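PDB 4NAV: 3-deoxy-D-manno-octulosonate 8-phosphate phosphatase KdsC from Xanthomonas campestris pv. campestris, which probably hydrolyses 3-deoxy-D-manno-octulosonate 8-phosphate to KDO and inorganic phosphate, a magnesium-dependent step of lipopolysaccharide biosynthesis. Local coordinates for residues A[22-27]-A[111-116]. Sequence-based numbering, arbitrary orientation.
Sequences LACFDV and DQVLFM
C24 and F115 stand next to each other on one face of two neighbouring parallel strands, CB of C24 lying 3.6 Å from CD1 of the F115 ring. With its CG anti to the backbone N (chi1 -165°), F115 raises the ring off the sheet, leaning forward along the strands and toward 22-25, and the carbonyl O of C24 sits above one ring face, toward the rim. On the same side of the sheet L22 and V113 run side by side, CD2 of L22 4.0 Å from CG1 of V113, and SG of C24 also borders that methyl. The other side carries A23, F25, L114 and M116. Here the extended M116 chain passes obliquely across F25 in a Met-aromatic contact, SD 3.7 Å from both CD1 and CE1 of F25. Backbone bonds hold this register: N of C24 reaches O of L114 at 2.8 Å, and N of D26 donates to O of M116 at 2.8 Å and 166°. The last bond holds the backbone at D26, a probable magnesium ligand and first aspartate of the HAD-type DxDx(T/V) motif, which forms a salt bridge with K95 and lies close to D118, another probable ligand. Both are inner strands of the parallel Rossmann-like sheet: strand 65-70 flanks 22-25, strand 131-133 flanks 113-116, helix 95-105 packs on L22, V113 and F115, and helix 158-169 on L114 and M116.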
loop_
_atom_site.group_PDB
_atom_site.type_symbol
_atom_site.label_atom_id
_atom_site.label_comp_id
_atom_site.label_asym_id
_atom_site.label_seq_id
_atom_site.Cartn_x
_atom_site.Cartn_y
_atom_site.Cartn_z
ATOM N N LEU A 22 20.014 12.546 21.314
ATOM C CA LEU A 22 20.315 11.614 20.230
ATOM C C LEU A 22 19.071 10.788 19.995
ATOM O O LEU A 22 18.512 10.198 20.923
ATOM C CB LEU A 22 21.508 10.749 20.598
ATOM C CG LEU A 22 21.762 9.542 19.688
ATOM C CD1 LEU A 22 22.272 10.002 18.340
ATOM C CD2 LEU A 22 22.754 8.594 20.322
ATOM N N ALA A 23 18.626 10.758 18.742
ATOM C CA ALA A 23 17.423 10.003 18.355
ATOM C C ALA A 23 17.815 8.949 17.340
ATOM O O ALA A 23 18.293 9.286 16.255
ATOM C CB ALA A 23 16.383 10.935 17.768
ATOM N N CYS A 24 17.625 7.676 17.686
ATOM C CA CYS A 24 18.014 6.579 16.800
ATOM C C CYS A 24 16.793 5.864 16.330
ATOM O O CYS A 24 15.863 5.676 17.095
ATOM C CB CYS A 24 18.892 5.589 17.542
ATOM S SG CYS A 24 20.371 6.318 18.251
ATOM N N PHE A 25 16.804 5.406 15.086
ATOM C CA PHE A 25 15.640 4.780 14.483
ATOM C C PHE A 25 16.018 3.511 13.756
ATOM O O PHE A 25 16.868 3.532 12.869
ATOM C CB PHE A 25 15.018 5.728 13.472
ATOM C CG PHE A 25 14.431 6.956 14.077
ATOM C CD1 PHE A 25 13.062 7.060 14.304
ATOM C CD2 PHE A 25 15.253 8.006 14.433
ATOM C CE1 PHE A 25 12.519 8.196 14.860
ATOM C CE2 PHE A 25 14.723 9.143 14.995
ATOM C CZ PHE A 25 13.359 9.242 15.209
ATOM N N ASP A 26 15.346 2.408 14.093
ATOM C CA ASP A 26 15.348 1.226 13.243
ATOM C C ASP A 26 14.851 1.648 11.863
ATOM O O ASP A 26 14.190 2.665 11.714
ATOM C CB ASP A 26 14.387 0.171 13.806
ATOM C CG ASP A 26 14.510 -1.174 13.108
ATOM O OD1 ASP A 26 15.676 -1.561 12.824
ATOM O OD2 ASP A 26 13.461 -1.836 12.859
ATOM N N VAL A 27 15.166 0.884 10.841
ATOM C CA VAL A 27 14.672 1.195 9.504
ATOM C C VAL A 27 13.354 0.442 9.258
ATOM O O VAL A 27 12.272 1.043 9.206
ATOM C CB VAL A 27 15.742 0.871 8.437
ATOM C CG1 VAL A 27 15.215 1.128 7.042
ATOM C CG2 VAL A 27 16.985 1.725 8.672
ATOM N N ASP A 111 20.710 7.951 29.118
ATOM C CA ASP A 111 19.470 8.602 29.505
ATOM C C ASP A 111 19.141 9.801 28.615
ATOM O O ASP A 111 18.089 10.397 28.760
ATOM C CB ASP A 111 19.438 8.938 31.000
ATOM C CG ASP A 111 20.170 10.221 31.349
ATOM O OD1 ASP A 111 21.238 10.531 30.784
ATOM O OD2 ASP A 111 19.687 10.932 32.244
ATOM N N GLN A 112 20.024 10.150 27.692
ATOM C CA GLN A 112 19.780 11.242 26.757
ATOM C C GLN A 112 19.475 10.720 25.349
ATOM O O GLN A 112 19.517 11.462 24.385
ATOM C CB GLN A 112 21.000 12.159 26.705
ATOM C CG GLN A 112 21.380 12.781 28.031
ATOM C CD GLN A 112 22.725 13.501 27.958
ATOM O OE1 GLN A 112 23.791 12.859 27.950
ATOM N NE2 GLN A 112 22.692 14.824 27.951
ATOM N N VAL A 113 19.146 9.442 25.243
ATOM C CA VAL A 113 18.964 8.790 23.967
ATOM C C VAL A 113 17.541 8.267 23.809
ATOM O O VAL A 113 16.955 7.721 24.742
ATOM C CB VAL A 113 19.910 7.591 23.844
ATOM C CG1 VAL A 113 19.801 6.959 22.465
ATOM C CG2 VAL A 113 21.338 8.016 24.126
ATOM N N LEU A 114 17.007 8.443 22.609
ATOM C CA LEU A 114 15.728 7.908 22.222
ATOM C C LEU A 114 15.970 6.846 21.191
ATOM O O LEU A 114 16.809 7.039 20.294
ATOM C CB LEU A 114 14.892 8.978 21.560
ATOM C CG LEU A 114 13.559 8.505 20.959
ATOM C CD1 LEU A 114 12.559 9.640 21.086
ATOM C CD2 LEU A 114 13.651 8.027 19.522
ATOM N N PHE A 115 15.252 5.730 21.281
ATOM C CA PHE A 115 15.378 4.675 20.280
ATOM C C PHE A 115 14.026 4.192 19.863
ATOM O O PHE A 115 13.184 3.881 20.711
ATOM C CB PHE A 115 16.182 3.492 20.815
ATOM C CG PHE A 115 16.652 2.553 19.737
ATOM C CD1 PHE A 115 17.972 2.587 19.288
ATOM C CD2 PHE A 115 15.790 1.668 19.168
ATOM C CE1 PHE A 115 18.414 1.747 18.299
ATOM C CE2 PHE A 115 16.215 0.835 18.156
ATOM C CZ PHE A 115 17.532 0.864 17.730
ATOM N N MET A 116 13.801 4.108 18.565
ATOM C CA MET A 116 12.543 3.623 18.060
ATOM C C MET A 116 12.767 2.377 17.232
ATOM O O MET A 116 13.534 2.409 16.265
ATOM C CB MET A 116 11.909 4.674 17.200
ATOM C CG MET A 116 10.519 4.328 16.749
ATOM S SD MET A 116 9.931 5.651 15.716
ATOM C CE MET A 116 8.172 5.325 15.740
#